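Long-range contacts in glycosyl hydrolase family 2, TIM barrel domain protein (Faecalibacterium prausnitzii A2-165, PDB 6ED2), which probably hydrolyses beta-glucuronides, as a gut bacterial beta-glucuronidase of glycosyl hydrolase family 2: residues T97-P102 and Q152-S157; V123-V128 and N146-N151; E323-R328 and R604-K609; A583-T588 and D595-G600. All coordinates share one frame; numbering follows the deposited sequence.

Contact 1 (T97-P102 and Q152-S157)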
loop_
_atom_site.group_PDB
_atom_site.type_symbol
_atom_site.label_atom_id
_atom_site.label_comp_id
_atom_site.label_asym_id
_atom_site.label_seq_id
_atom_site.Cartn_x
_atom_site.Cartn_y
_atom_site.Cartn_z
ATOM N N THR A 97 -28.881 29.770 4.129
ATOM C CA THR A 97 -28.503 30.103 5.491
ATOM C C THR A 97 -29.247 31.368 5.893
ATOM O O THR A 97 -30.117 31.855 5.169
ATOM C CB THR A 97 -26.982 30.228 5.633
ATOM O OG1 THR A 97 -26.660 30.412 7.012
ATOM C CG2 THR A 97 -26.419 31.398 4.812
ATOM N N SER A 98 -28.932 31.872 7.078
ATOM C CA SER A 98 -29.552 33.067 7.623
ATOM C C SER A 98 -28.449 33.984 8.089
ATOM O O SER A 98 -27.401 33.525 8.545
ATOM C CB SER A 98 -30.484 32.773 8.818
ATOM O OG SER A 98 -31.562 31.958 8.409
ATOM N N PHE A 99 -28.681 35.281 7.974
ATOM C CA PHE A 99 -27.695 36.223 8.465
ATOM C C PHE A 99 -28.424 37.376 9.116
ATOM O O PHE A 99 -29.550 37.728 8.742
ATOM C CB PHE A 99 -26.748 36.729 7.361
ATOM C CG PHE A 99 -27.432 37.470 6.237
ATOM C CD1 PHE A 99 -27.511 38.858 6.245
ATOM C CD2 PHE A 99 -27.967 36.784 5.157
ATOM C CE1 PHE A 99 -28.130 39.548 5.192
ATOM C CE2 PHE A 99 -28.584 37.471 4.099
ATOM C CZ PHE A 99 -28.670 38.846 4.126
ATOM N N PHE A 100 -27.777 37.942 10.113
ATOM C CA PHE A 100 -28.356 39.012 10.889
ATOM C C PHE A 100 -27.773 40.317 10.399
ATOM O O PHE A 100 -26.555 40.429 10.230
ATOM C CB PHE A 100 -28.066 38.843 12.380
ATOM C CG PHE A 100 -28.834 39.802 13.244
ATOM C CD1 PHE A 100 -30.149 39.537 13.590
ATOM C CD2 PHE A 100 -28.253 40.990 13.673
ATOM C CE1 PHE A 100 -30.864 40.424 14.382
ATOM C CE2 PHE A 100 -28.959 41.881 14.462
ATOM C CZ PHE A 100 -30.263 41.598 14.823
ATOM N N VAL A 101 -28.632 41.301 10.194
ATOM C CA VAL A 101 -28.186 42.643 9.839
ATOM C C VAL A 101 -28.421 43.538 11.048
ATOM O O VAL A 101 -29.575 43.763 11.427
ATOM C CB VAL A 101 -28.921 43.180 8.603
ATOM C CG1 VAL A 101 -28.492 44.614 8.333
ATOM C CG2 VAL A 101 -28.655 42.285 7.397
ATOM N N PRO A 102 -27.377 44.068 11.672
ATOM C CA PRO A 102 -27.573 44.916 12.852
ATOM C C PRO A 102 -28.356 46.173 12.511
ATOM O O PRO A 102 -28.294 46.694 11.394
ATOM C CB PRO A 102 -26.144 45.256 13.289
ATOM C CG PRO A 102 -25.271 44.222 12.634
ATOM C CD PRO A 102 -25.957 43.838 11.361
ATOM N N GLN A 152 -32.763 42.261 12.179
ATOM C CA GLN A 152 -33.475 40.996 12.081
ATOM C C GLN A 152 -32.613 40.002 11.327
ATOM O O GLN A 152 -31.571 40.348 10.757
ATOM C CB GLN A 152 -34.831 41.152 11.384
ATOM C CG GLN A 152 -35.711 42.182 12.039
ATOM C CD GLN A 152 -36.980 42.414 11.281
ATOM O OE1 GLN A 152 -37.693 41.470 10.939
ATOM N NE2 GLN A 152 -37.275 43.681 11.001
ATOM N N PHE A 153 -33.070 38.753 11.334
ATOM C CA PHE A 153 -32.457 37.729 10.510
ATOM C C PHE A 153 -33.007 37.797 9.086
ATOM O O PHE A 153 -34.145 38.217 8.852
ATOM C CB PHE A 153 -32.677 36.345 11.119
ATOM C CG PHE A 153 -31.766 36.062 12.276
ATOM C CD1 PHE A 153 -30.436 35.700 12.058
ATOM C CD2 PHE A 153 -32.221 36.199 13.583
ATOM C CE1 PHE A 153 -29.573 35.460 13.116
ATOM C CE2 PHE A 153 -31.364 35.964 14.665
ATOM C CZ PHE A 153 -30.040 35.585 14.431
ATOM N N ASN A 154 -32.167 37.400 8.133
ATOM C CA ASN A 154 -32.490 37.429 6.717
ATOM C C ASN A 154 -32.134 36.093 6.091
ATOM O O ASN A 154 -31.123 35.482 6.454
ATOM C CB ASN A 154 -31.737 38.572 6.032
ATOM C CG ASN A 154 -32.191 39.932 6.529
ATOM O OD1 ASN A 154 -33.079 40.540 5.939
ATOM N ND2 ASN A 154 -31.603 40.402 7.625
ATOM N N LYS A 155 -32.964 35.638 5.156
ATOM C CA LYS A 155 -32.744 34.360 4.497
ATOM C C LYS A 155 -31.887 34.545 3.247
ATOM O O LYS A 155 -32.196 35.373 2.384
ATOM C CB LYS A 155 -34.065 33.693 4.130
ATOM C CG LYS A 155 -33.846 32.380 3.401
ATOM C CD LYS A 155 -34.950 31.392 3.686
ATOM C CE LYS A 155 -34.821 30.827 5.080
ATOM N NZ LYS A 155 -35.975 29.932 5.368
ATOM N N LEU A 156 -30.804 33.779 3.162
ATOM C CA LEU A 156 -29.931 33.752 1.998
ATOM C C LEU A 156 -30.099 32.404 1.326
ATOM O O LEU A 156 -29.779 31.371 1.925
ATOM C CB LEU A 156 -28.478 33.973 2.402
ATOM C CG LEU A 156 -27.407 33.766 1.341
ATOM C CD1 LEU A 156 -27.728 34.589 0.078
ATOM C CD2 LEU A 156 -26.069 34.163 1.947
ATOM N N SER A 157 -30.610 32.411 0.097
ATOM C CA SER A 157 -30.765 31.196 -0.694
ATOM C C SER A 157 -29.949 31.317 -1.969
ATOM O O SER A 157 -30.016 32.339 -2.659
ATOM C CB SER A 157 -32.230 30.934 -1.046
ATOM O OG SER A 157 -33.039 31.116 0.096
#
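Phe153 lays one face of its ring over the edge of Phe100, whose CD1 stands 3.8 Å above the plane, over the ring centre. With centroids 5.1 Å apart and planes at 69°, the pair is a T-shaped stack. Phe100 and Phe153 form a non-hydrogen-bonded pair with side chains on the same face of the sheet, and the first torsions turn the rings toward each other: Phe100 CG runs anti to the backbone N (chi1 -171°), whereas Phe153 CG lies anti to its carbonyl carbon. Ala33 and Arg38 of a second subunit pack on Phe153 and Phe100 respectively, placing this face at a subunit interface.

On the other face, Asn154 CB sits over the face of the Phe99 ring, 3.8 Å from its centroid, a CH-pi contact. Leu156 CB approaches the edge of the same ring, 3.9 Å from Phe99 CE2. Asn154 ND2 also meets Val101 CG2 at 3.5 Å, while the buried OD1 is satisfied by two donors from the neighbouring turn and loop.

The backbone fixes the pairing. Phe99 N to Asn154 O (2.9 Å) and the shorter Asn154 N to Phe99 O (2.7 Å) flank one hydrogen-bonded pair, and Thr97 with Leu156 forms another. Short segment axes running at 144° and side chains alternating between faces are those of a twisted antiparallel sheet, here in the jelly-roll-like sugar binding domain of family 2 glycosidases.

Contact 2 (V123-V128 and N146-N151)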
loop_
_atom_site.group_PDB
_atom_site.type_symbol
_atom_site.label_atom_id
_atom_site.label_comp_id
_atom_site.label_asym_id
_atom_site.label_seq_id
_atom_site.Cartn_x
_atom_site.Cartn_y
_atom_site.Cartn_z
ATOM N N VAL A 123 -28.833 34.202 -6.684
ATOM C CA VAL A 123 -28.867 34.501 -5.260
ATOM C C VAL A 123 -30.178 35.203 -4.926
ATOM O O VAL A 123 -30.562 36.175 -5.589
ATOM C CB VAL A 123 -27.655 35.349 -4.849
ATOM C CG1 VAL A 123 -27.739 35.747 -3.375
ATOM C CG2 VAL A 123 -26.378 34.577 -5.145
ATOM N N PHE A 124 -30.856 34.707 -3.896
ATOM C CA PHE A 124 -32.074 35.299 -3.370
ATOM C C PHE A 124 -31.850 35.689 -1.916
ATOM O O PHE A 124 -31.229 34.944 -1.150
ATOM C CB PHE A 124 -33.253 34.326 -3.464
ATOM C CG PHE A 124 -33.492 33.797 -4.847
ATOM C CD1 PHE A 124 -34.492 34.332 -5.641
ATOM C CD2 PHE A 124 -32.719 32.756 -5.359
ATOM C CE1 PHE A 124 -34.715 33.844 -6.923
ATOM C CE2 PHE A 124 -32.934 32.274 -6.644
ATOM C CZ PHE A 124 -33.934 32.822 -7.421
ATOM N N VAL A 125 -32.343 36.865 -1.544
ATOM C CA VAL A 125 -32.395 37.287 -0.155
ATOM C C VAL A 125 -33.857 37.571 0.185
ATOM O O VAL A 125 -34.528 38.340 -0.515
ATOM C CB VAL A 125 -31.491 38.497 0.104
ATOM C CG1 VAL A 125 -31.799 39.136 1.452
ATOM C CG2 VAL A 125 -30.043 38.048 0.056
ATOM N N ASN A 126 -34.361 36.909 1.227
ATOM C CA ASN A 126 -35.777 36.987 1.594
ATOM C C ASN A 126 -36.671 36.751 0.387
ATOM O O ASN A 126 -37.653 37.458 0.170
ATOM C CB ASN A 126 -36.103 38.326 2.255
ATOM C CG ASN A 126 -35.258 38.575 3.489
ATOM O OD1 ASN A 126 -34.963 37.640 4.249
ATOM N ND2 ASN A 126 -34.829 39.825 3.680
ATOM N N GLY A 127 -36.314 35.763 -0.425
ATOM C CA GLY A 127 -37.134 35.386 -1.549
ATOM C C GLY A 127 -36.982 36.223 -2.805
ATOM O O GLY A 127 -37.585 35.871 -3.821
ATOM N N VAL A 128 -36.205 37.309 -2.799
ATOM C CA VAL A 128 -36.082 38.153 -3.981
ATOM C C VAL A 128 -34.690 37.991 -4.589
ATOM O O VAL A 128 -33.673 38.040 -3.879
ATOM C CB VAL A 128 -36.427 39.631 -3.685
ATOM C CG1 VAL A 128 -37.179 39.790 -2.365
ATOM C CG2 VAL A 128 -35.226 40.536 -3.747
ATOM N N ASN A 146 -31.503 47.435 0.123
ATOM C CA ASN A 146 -32.929 47.720 0.211
ATOM C C ASN A 146 -33.779 46.474 0.287
ATOM O O ASN A 146 -34.998 46.577 0.170
ATOM C CB ASN A 146 -33.384 48.567 -0.975
ATOM C CG ASN A 146 -32.640 49.871 -1.057
ATOM O OD1 ASN A 146 -32.119 50.228 -2.109
ATOM N ND2 ASN A 146 -32.554 50.579 0.067
ATOM N N ILE A 147 -33.170 45.302 0.469
ATOM C CA ILE A 147 -33.919 44.063 0.572
ATOM C C ILE A 147 -33.922 43.496 1.993
ATOM O O ILE A 147 -34.862 42.782 2.360
ATOM C CB ILE A 147 -33.362 43.025 -0.429
ATOM C CG1 ILE A 147 -33.280 43.635 -1.830
ATOM C CG2 ILE A 147 -34.223 41.792 -0.459
ATOM C CD1 ILE A 147 -34.637 44.029 -2.391
ATOM N N VAL A 148 -32.908 43.785 2.793
ATOM C CA VAL A 148 -32.781 43.181 4.114
ATOM C C VAL A 148 -33.705 43.879 5.103
ATOM O O VAL A 148 -34.052 45.057 4.950
ATOM C CB VAL A 148 -31.320 43.238 4.601
ATOM C CG1 VAL A 148 -30.453 42.285 3.785
ATOM C CG2 VAL A 148 -30.797 44.667 4.527
ATOM N N ARG A 149 -34.108 43.139 6.133
ATOM C CA ARG A 149 -34.738 43.727 7.306
ATOM C C ARG A 149 -33.655 43.997 8.342
ATOM O O ARG A 149 -32.835 43.117 8.631
ATOM C CB ARG A 149 -35.810 42.801 7.884
ATOM C CG ARG A 149 -36.763 42.198 6.871
ATOM C CD ARG A 149 -37.015 40.733 7.212
ATOM N NE ARG A 149 -37.859 40.050 6.229
ATOM C CZ ARG A 149 -37.875 38.728 6.055
ATOM N NH1 ARG A 149 -38.679 38.181 5.138
ATOM N NH2 ARG A 149 -37.077 37.950 6.795
ATOM N N TYR A 150 -33.653 45.208 8.892
ATOM C CA TYR A 150 -32.608 45.657 9.803
ATOM C C TYR A 150 -32.899 45.232 11.245
ATOM O O TYR A 150 -34.051 45.209 11.682
ATOM C CB TYR A 150 -32.441 47.176 9.691
ATOM C CG TYR A 150 -31.795 47.557 8.373
ATOM C CD1 TYR A 150 -30.417 47.797 8.284
ATOM C CD2 TYR A 150 -32.547 47.629 7.205
ATOM C CE1 TYR A 150 -29.821 48.116 7.071
ATOM C CE2 TYR A 150 -31.959 47.950 5.990
ATOM C CZ TYR A 150 -30.602 48.195 5.932
ATOM O OH TYR A 150 -30.038 48.505 4.725
ATOM N N ASN A 151 -31.835 44.877 11.969
ATOM C CA ASN A 151 -31.913 44.248 13.291
ATOM C C ASN A 151 -32.804 43.005 13.280
ATOM O O ASN A 151 -33.500 42.702 14.251
ATOM C CB ASN A 151 -32.364 45.231 14.374
ATOM C CG ASN A 151 -31.613 45.017 15.688
ATOM O OD1 ASN A 151 -30.372 45.111 15.738
ATOM N ND2 ASN A 151 -32.358 44.706 16.757
#
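One face of the Arg149 guanidinium is covered by the amide of Asn126, whose OD1 lies 3.2 Å above the plane and offset toward the rim. The two planes are only 19° apart, and the side chains arrive from opposite directions, so the groups stack. Although Asn126 OD1 comes within 3.3 Å of Arg149 NH2, the angle is too poor for a hydrogen bond; OD1 accepts instead from Lys155 N.

The other branch of the amide points across the contact. Asn126 ND2 donates to Ile147 O at 3.2 Å, with an N-H...O angle of 148°; the acceptor lies in the amide plane, but the donor stands 38° out of the carbonyl plane. Asn126 ND2 also gives a hydrogen bond to Asn154 OD1, which in turn accepts from Arg149 N. With both amide atoms engaged, the rotation of the group is fixed.

Val125 to Val128 is a type I' turn of a beta hairpin, joining strands 120-125 and 128-134, with Val128 N bonded to Val125 O at 3.0 Å. Asn126 and Gly127 fill its two central positions, both with positive phi. The loop leading to strand 152-161 closes over this turn.

Beside the polar group, Ile147 CG2, anti to the backbone N, reaches Val128 CG2 at 3.7 Å and Val125 CG1 at 4.1 Å. Val125 CG1 is equally far, 4.1 Å, from Val148 CG1.

Contact 3 (E323-R328 and R604-K609)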
loop_
_atom_site.group_PDB
_atom_site.type_symbol
_atom_site.label_atom_id
_atom_site.label_comp_id
_atom_site.label_asym_id
_atom_site.label_seq_id
_atom_site.Cartn_x
_atom_site.Cartn_y
_atom_site.Cartn_z
ATOM N N GLU A 323 -6.763 23.060 -6.828
ATOM C CA GLU A 323 -7.471 23.254 -5.567
ATOM C C GLU A 323 -8.201 21.939 -5.319
ATOM O O GLU A 323 -9.296 21.696 -5.830
ATOM C CB GLU A 323 -8.406 24.454 -5.629
ATOM C CG GLU A 323 -7.695 25.790 -5.547
ATOM C CD GLU A 323 -8.683 26.953 -5.523
ATOM O OE1 GLU A 323 -9.507 27.058 -6.471
ATOM O OE2 GLU A 323 -8.654 27.742 -4.552
ATOM N N ASP A 324 -7.550 21.054 -4.567
ATOM C CA ASP A 324 -8.023 19.685 -4.431
ATOM C C ASP A 324 -7.443 19.115 -3.144
ATOM O O ASP A 324 -6.250 19.292 -2.877
ATOM C CB ASP A 324 -7.591 18.849 -5.654
ATOM C CG ASP A 324 -7.814 17.353 -5.462
ATOM O OD1 ASP A 324 -8.780 16.819 -6.047
ATOM O OD2 ASP A 324 -7.010 16.705 -4.742
ATOM N N ALA A 325 -8.282 18.446 -2.355
ATOM C CA ALA A 325 -7.830 17.753 -1.153
ATOM C C ALA A 325 -8.881 16.713 -0.790
ATOM O O ALA A 325 -9.991 16.716 -1.330
ATOM C CB ALA A 325 -7.580 18.727 0.013
ATOM N N ASP A 326 -8.517 15.818 0.134
ATOM C CA ASP A 326 -9.471 14.817 0.621
ATOM C C ASP A 326 -10.711 15.475 1.219
ATOM O O ASP A 326 -10.639 16.557 1.811
ATOM C CB ASP A 326 -8.822 13.909 1.669
ATOM C CG ASP A 326 -7.845 12.898 1.054
ATOM O OD1 ASP A 326 -8.058 12.471 -0.105
ATOM O OD2 ASP A 326 -6.867 12.521 1.741
ATOM N N ILE A 327 -11.860 14.837 1.000
ATOM C CA ILE A 327 -13.121 15.197 1.644
ATOM C C ILE A 327 -13.743 16.475 1.079
ATOM O O ILE A 327 -14.913 16.472 0.675
ATOM C CB ILE A 327 -12.940 15.299 3.175
ATOM C CG1 ILE A 327 -12.443 13.951 3.726
ATOM C CG2 ILE A 327 -14.239 15.735 3.826
ATOM C CD1 ILE A 327 -12.364 13.873 5.242
ATOM N N ARG A 328 -12.992 17.573 1.048
ATOM C CA ARG A 328 -13.576 18.889 0.771
ATOM C C ARG A 328 -13.608 19.270 -0.715
ATOM O O ARG A 328 -14.090 20.363 -1.046
ATOM C CB ARG A 328 -12.815 19.979 1.540
ATOM C CG ARG A 328 -11.541 20.470 0.839
ATOM C CD ARG A 328 -10.585 21.175 1.830
ATOM N NE ARG A 328 -10.257 20.277 2.929
ATOM C CZ ARG A 328 -10.796 20.347 4.143
ATOM N NH1 ARG A 328 -11.672 21.308 4.444
ATOM N NH2 ARG A 328 -10.445 19.456 5.061
ATOM N N ARG A 604 -1.888 12.990 -2.062
ATOM C CA ARG A 604 -2.998 13.891 -1.793
ATOM C C ARG A 604 -3.055 14.293 -0.318
ATOM O O ARG A 604 -3.601 15.352 0.016
ATOM C CB ARG A 604 -4.307 13.223 -2.228
ATOM C CG ARG A 604 -5.460 14.194 -2.400
ATOM C CD ARG A 604 -6.742 13.468 -2.721
ATOM N NE ARG A 604 -7.720 14.339 -3.368
ATOM C CZ ARG A 604 -9.027 14.117 -3.377
ATOM N NH1 ARG A 604 -9.521 13.063 -2.733
ATOM N NH2 ARG A 604 -9.838 14.941 -4.034
ATOM N N GLN A 605 -2.522 13.452 0.575
ATOM C CA GLN A 605 -2.401 13.731 2.000
ATOM C C GLN A 605 -1.162 14.556 2.320
ATOM O O GLN A 605 -0.833 14.748 3.499
ATOM C CB GLN A 605 -2.375 12.413 2.785
ATOM C CG GLN A 605 -3.652 11.584 2.605
ATOM C CD GLN A 605 -3.759 10.888 1.239
ATOM O OE1 GLN A 605 -2.756 10.451 0.677
ATOM N NE2 GLN A 605 -4.985 10.793 0.704
ATOM N N ARG A 606 -0.446 14.994 1.284
ATOM C CA ARG A 606 0.613 15.988 1.406
ATOM C C ARG A 606 1.869 15.400 2.035
ATOM O O ARG A 606 2.532 16.044 2.851
ATOM C CB ARG A 606 0.144 17.213 2.181
ATOM C CG ARG A 606 -0.400 18.304 1.292
ATOM C CD ARG A 606 -1.505 17.828 0.357
ATOM N NE ARG A 606 -2.064 18.957 -0.377
ATOM C CZ ARG A 606 -3.036 18.872 -1.282
ATOM N NH1 ARG A 606 -3.588 17.702 -1.577
ATOM N NH2 ARG A 606 -3.462 19.975 -1.891
ATOM N N GLN A 607 2.210 14.177 1.635
ATOM C CA GLN A 607 3.500 13.619 1.992
ATOM C C GLN A 607 4.310 13.351 0.729
ATOM O O GLN A 607 3.739 13.101 -0.331
ATOM C CB GLN A 607 3.350 12.320 2.800
ATOM C CG GLN A 607 2.543 12.479 4.056
ATOM C CD GLN A 607 3.197 13.415 5.076
ATOM O OE1 GLN A 607 4.396 13.721 4.996
ATOM N NE2 GLN A 607 2.398 13.871 6.049
ATOM N N PRO A 608 5.638 13.376 0.808
ATOM C CA PRO A 608 6.439 13.228 -0.413
ATOM C C PRO A 608 6.371 11.820 -0.985
ATOM O O PRO A 608 6.295 10.831 -0.253
ATOM C CB PRO A 608 7.860 13.570 0.045
ATOM C CG PRO A 608 7.858 13.323 1.491
ATOM C CD PRO A 608 6.474 13.633 1.986
ATOM N N LYS A 609 6.374 11.748 -2.314
ATOM C CA LYS A 609 6.755 10.533 -3.008
ATOM C C LYS A 609 8.240 10.604 -3.333
ATOM O O LYS A 609 8.901 11.623 -3.111
ATOM C CB LYS A 609 5.935 10.334 -4.281
ATOM C CG LYS A 609 4.419 10.236 -4.085
ATOM C CD LYS A 609 3.795 9.732 -5.409
ATOM C CE LYS A 609 2.504 10.401 -5.699
ATOM N NZ LYS A 609 2.048 10.103 -7.104
HETATM O O HOH W 1 -4.367 17.204 -4.416
HETATM O O HOH W 2 -6.171 15.891 1.356
#
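Neither segment is helix or strand, and the backbones come nearest at Ala325 and Arg604, with CA atoms 6.2 Å apart. No direct backbone-to-backbone hydrogen bond joins them; a water accepts from Asp326 N and donates to Arg604 O, and side chains supply the remaining links.

Arg604 carries most of the contact. Extended from CG to NE, it meets Asp324 side-on with two nitrogens, one to each oxygen. Its NE reaches Asp324 OD2 at 2.8 Å, almost straight at 172° and on the syn side, while NH2 reaches Asp324 OD1 at 2.9 Å from above the carboxylate plane. Carboxylate and guanidinium are turned 35° against each other. Asp324 OD1 has a further donor in Gln586 N, and Arg604 NH2 also bonds Tyr193 OH.

Ala325 O lies over a face of the same guanidinium. Asp326 approaches with its carboxylate nearly perpendicular (87°), and its OD1 takes a weak bond from Arg604 NH1 at 3.1 Å. Asp326 OD2 accepts from Gln605 NE2 at 2.8 Å through its syn lone pair.

Arg606 bends at chi2 and folds back: its NH2 meets Asp324 O at 3.0 Å, nearly in line with the C=O, and its NH1 holds Arg604 O at 2.8 Å. Asp340 of helix 334-347 pairs with Arg606 NE. Gln605 packs on Asp326 of a second subunit, and Asp326 on Gln605 of that subunit.

Asp324, Asp326 and Arg604 thus form a salt-bridge network joining the loops that follow strands 312-320 and 574-580, neighbours where the TIM barrel closes.

Contact 4 (A583-T588 and D595-G600). With FMT (formic acid), chain G.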
loop_
_atom_site.group_PDB
_atom_site.type_symbol
_atom_site.label_atom_id
_atom_site.label_comp_id
_atom_site.label_asym_id
_atom_site.label_seq_id
_atom_site.Cartn_x
_atom_site.Cartn_y
_atom_site.Cartn_z
ATOM N N ALA A 583 0.383 17.474 -6.369
ATOM C CA ALA A 583 -0.129 16.388 -5.543
ATOM C C ALA A 583 -1.168 15.583 -6.314
ATOM O O ALA A 583 -1.848 16.110 -7.196
ATOM C CB ALA A 583 -0.728 16.940 -4.231
ATOM N N ASP A 584 -1.288 14.297 -5.968
ATOM C CA ASP A 584 -2.370 13.473 -6.494
ATOM C C ASP A 584 -3.703 14.179 -6.280
ATOM O O ASP A 584 -3.934 14.784 -5.229
ATOM C CB ASP A 584 -2.409 12.095 -5.808
ATOM C CG ASP A 584 -1.082 11.306 -5.925
ATOM O OD1 ASP A 584 -0.317 11.482 -6.908
ATOM O OD2 ASP A 584 -0.825 10.480 -5.012
ATOM N N PHE A 585 -4.579 14.107 -7.285
ATOM C CA PHE A 585 -5.834 14.845 -7.252
ATOM C C PHE A 585 -6.900 14.016 -7.940
ATOM O O PHE A 585 -6.599 13.057 -8.662
ATOM C CB PHE A 585 -5.705 16.234 -7.916
ATOM C CG PHE A 585 -5.346 16.189 -9.396
ATOM C CD1 PHE A 585 -6.338 16.167 -10.366
ATOM C CD2 PHE A 585 -4.020 16.184 -9.808
ATOM C CE1 PHE A 585 -6.013 16.121 -11.721
ATOM C CE2 PHE A 585 -3.684 16.146 -11.168
ATOM C CZ PHE A 585 -4.684 16.121 -12.125
ATOM N N GLN A 586 -8.155 14.412 -7.727
ATOM C CA GLN A 586 -9.297 13.635 -8.186
ATOM C C GLN A 586 -9.667 13.976 -9.629
ATOM O O GLN A 586 -9.718 15.150 -10.019
ATOM C CB GLN A 586 -10.513 13.870 -7.291
ATOM C CG GLN A 586 -11.546 12.773 -7.427
ATOM C CD GLN A 586 -10.959 11.439 -7.024
ATOM O OE1 GLN A 586 -10.333 11.331 -5.968
ATOM N NE2 GLN A 586 -11.108 10.427 -7.878
ATOM N N THR A 587 -9.964 12.941 -10.396
ATOM C CA THR A 587 -10.469 13.008 -11.765
ATOM C C THR A 587 -11.788 12.254 -11.818
ATOM O O THR A 587 -12.196 11.614 -10.849
ATOM C CB THR A 587 -9.477 12.387 -12.755
ATOM O OG1 THR A 587 -9.429 10.967 -12.533
ATOM C CG2 THR A 587 -8.073 12.980 -12.565
ATOM N N THR A 588 -12.446 12.301 -12.968
ATOM C CA THR A 588 -13.571 11.408 -13.190
ATOM C C THR A 588 -13.091 9.958 -13.217
ATOM O O THR A 588 -11.899 9.679 -13.380
ATOM C CB THR A 588 -14.270 11.747 -14.506
ATOM O OG1 THR A 588 -13.296 11.737 -15.552
ATOM C CG2 THR A 588 -14.893 13.136 -14.430
ATOM N N ASP A 595 -8.028 5.784 -8.943
ATOM C CA ASP A 595 -8.593 6.737 -7.981
ATOM C C ASP A 595 -7.998 8.136 -8.194
ATOM O O ASP A 595 -7.237 8.665 -7.380
ATOM C CB ASP A 595 -8.373 6.261 -6.539
ATOM C CG ASP A 595 -9.113 7.130 -5.510
ATOM O OD1 ASP A 595 -9.999 7.932 -5.916
ATOM O OD2 ASP A 595 -8.809 7.009 -4.296
ATOM N N GLY A 596 -8.348 8.713 -9.329
ATOM C CA GLY A 596 -7.835 10.022 -9.665
ATOM C C GLY A 596 -6.478 9.942 -10.336
ATOM O O GLY A 596 -6.013 8.887 -10.790
ATOM N N ASN A 597 -5.832 11.102 -10.388
ATOM C CA ASN A 597 -4.580 11.283 -11.106
ATOM C C ASN A 597 -3.433 11.049 -10.139
ATOM O O ASN A 597 -3.444 11.593 -9.033
ATOM C CB ASN A 597 -4.519 12.699 -11.687
ATOM C CG ASN A 597 -3.309 12.930 -12.595
ATOM O OD1 ASN A 597 -2.159 12.796 -12.169
ATOM N ND2 ASN A 597 -3.570 13.314 -13.842
ATOM N N LYS A 598 -2.445 10.256 -10.555
ATOM C CA LYS A 598 -1.372 9.832 -9.659
ATOM C C LYS A 598 -0.009 10.353 -10.112
ATOM O O LYS A 598 1.025 9.733 -9.847
ATOM C CB LYS A 598 -1.361 8.311 -9.524
ATOM C CG LYS A 598 -2.531 7.787 -8.685
ATOM C CD LYS A 598 -2.458 8.355 -7.265
ATOM C CE LYS A 598 -3.330 7.584 -6.268
ATOM N NZ LYS A 598 -4.785 7.866 -6.422
ATOM N N LYS A 599 0.012 11.496 -10.788
ATOM C CA LYS A 599 1.261 12.141 -11.154
ATOM C C LYS A 599 1.766 13.087 -10.059
ATOM O O LYS A 599 2.730 13.826 -10.286
ATOM C CB LYS A 599 1.093 12.879 -12.488
ATOM C CG LYS A 599 0.654 11.967 -13.660
ATOM C CD LYS A 599 1.035 12.591 -15.021
ATOM C CE LYS A 599 0.678 11.692 -16.225
ATOM N NZ LYS A 599 -0.781 11.385 -16.395
ATOM N N GLY A 600 1.147 13.063 -8.879
ATOM C CA GLY A 600 1.579 13.953 -7.816
ATOM C C GLY A 600 3.050 13.754 -7.480
ATOM O O GLY A 600 3.567 12.634 -7.486
HETATM C C FMT G . -2.173 14.170 -17.326
HETATM O O1 FMT G . -1.818 13.999 -16.162
HETATM O O2 FMT G . -3.320 13.940 -17.715
HETATM O O HOH W 3 -7.706 11.078 -5.583
#
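This is a buried loop-to-loop pairing in the TIM barrel domain, between two parts of the long connection from strand 574-580 to helix 610-621. A single antiparallel bridge defines it: Asn597 N donates to Phe585 O at 2.7 Å, and Phe585 N returns a longer bond to Asn597 O at 3.3 Å.

On that bridge, Asn597 lies over a face of the Phe585 ring. The ring and amide planes are 18° apart, and CB stands 3.6 Å from the centroid, a CH-pi contact. Phe585 CG takes the position between N and carbonyl carbon (chi1 62°), which lays the ring alongside Asn597. Thr587 CG2 packs on Asn597 CB at 3.7 Å.

Close backbone packing marks both glycines: Gly600 CA is 3.5 Å from Ala583 C, and Gly596 CA is 3.4 Å from Phe585 O. Asp584 OD1 accepts from Gly600 N and forms a salt bridge with Lys609.

Asn597 OD1 closes an Asx turn by accepting from Lys599 N, and Asn597 ND2 and Lys599 NZ both donate to O1 of a bound formic acid, probably from the crystallisation liquor, at 3.0 and 2.8 Å.

How the contacts relate
The four contacts form two touching pairs in different domains. In the sugar binding domain, contact 2 is nested within the chain loop closed by contact 1, their centres 8 Å apart; they meet on neighbouring strands 152-161 and 120-125 and share an asparagine amide. In the TIM barrel domain, along the chain contact 4 is nested within the loop closed by contact 3, their centres 9 Å apart, with a lysine-aspartate bridge between them. Contact 4 is buried; the others are partly so, and contacts 1 and 3 both touch the second subunit. Contact 1 relies on backbone pairing and aromatic packing, contact 2 on one amide and aliphatic groups, contact 3 chiefly on charge, contact 4 on a single backbone bridge, tight glycine packing and a ring-amide stack.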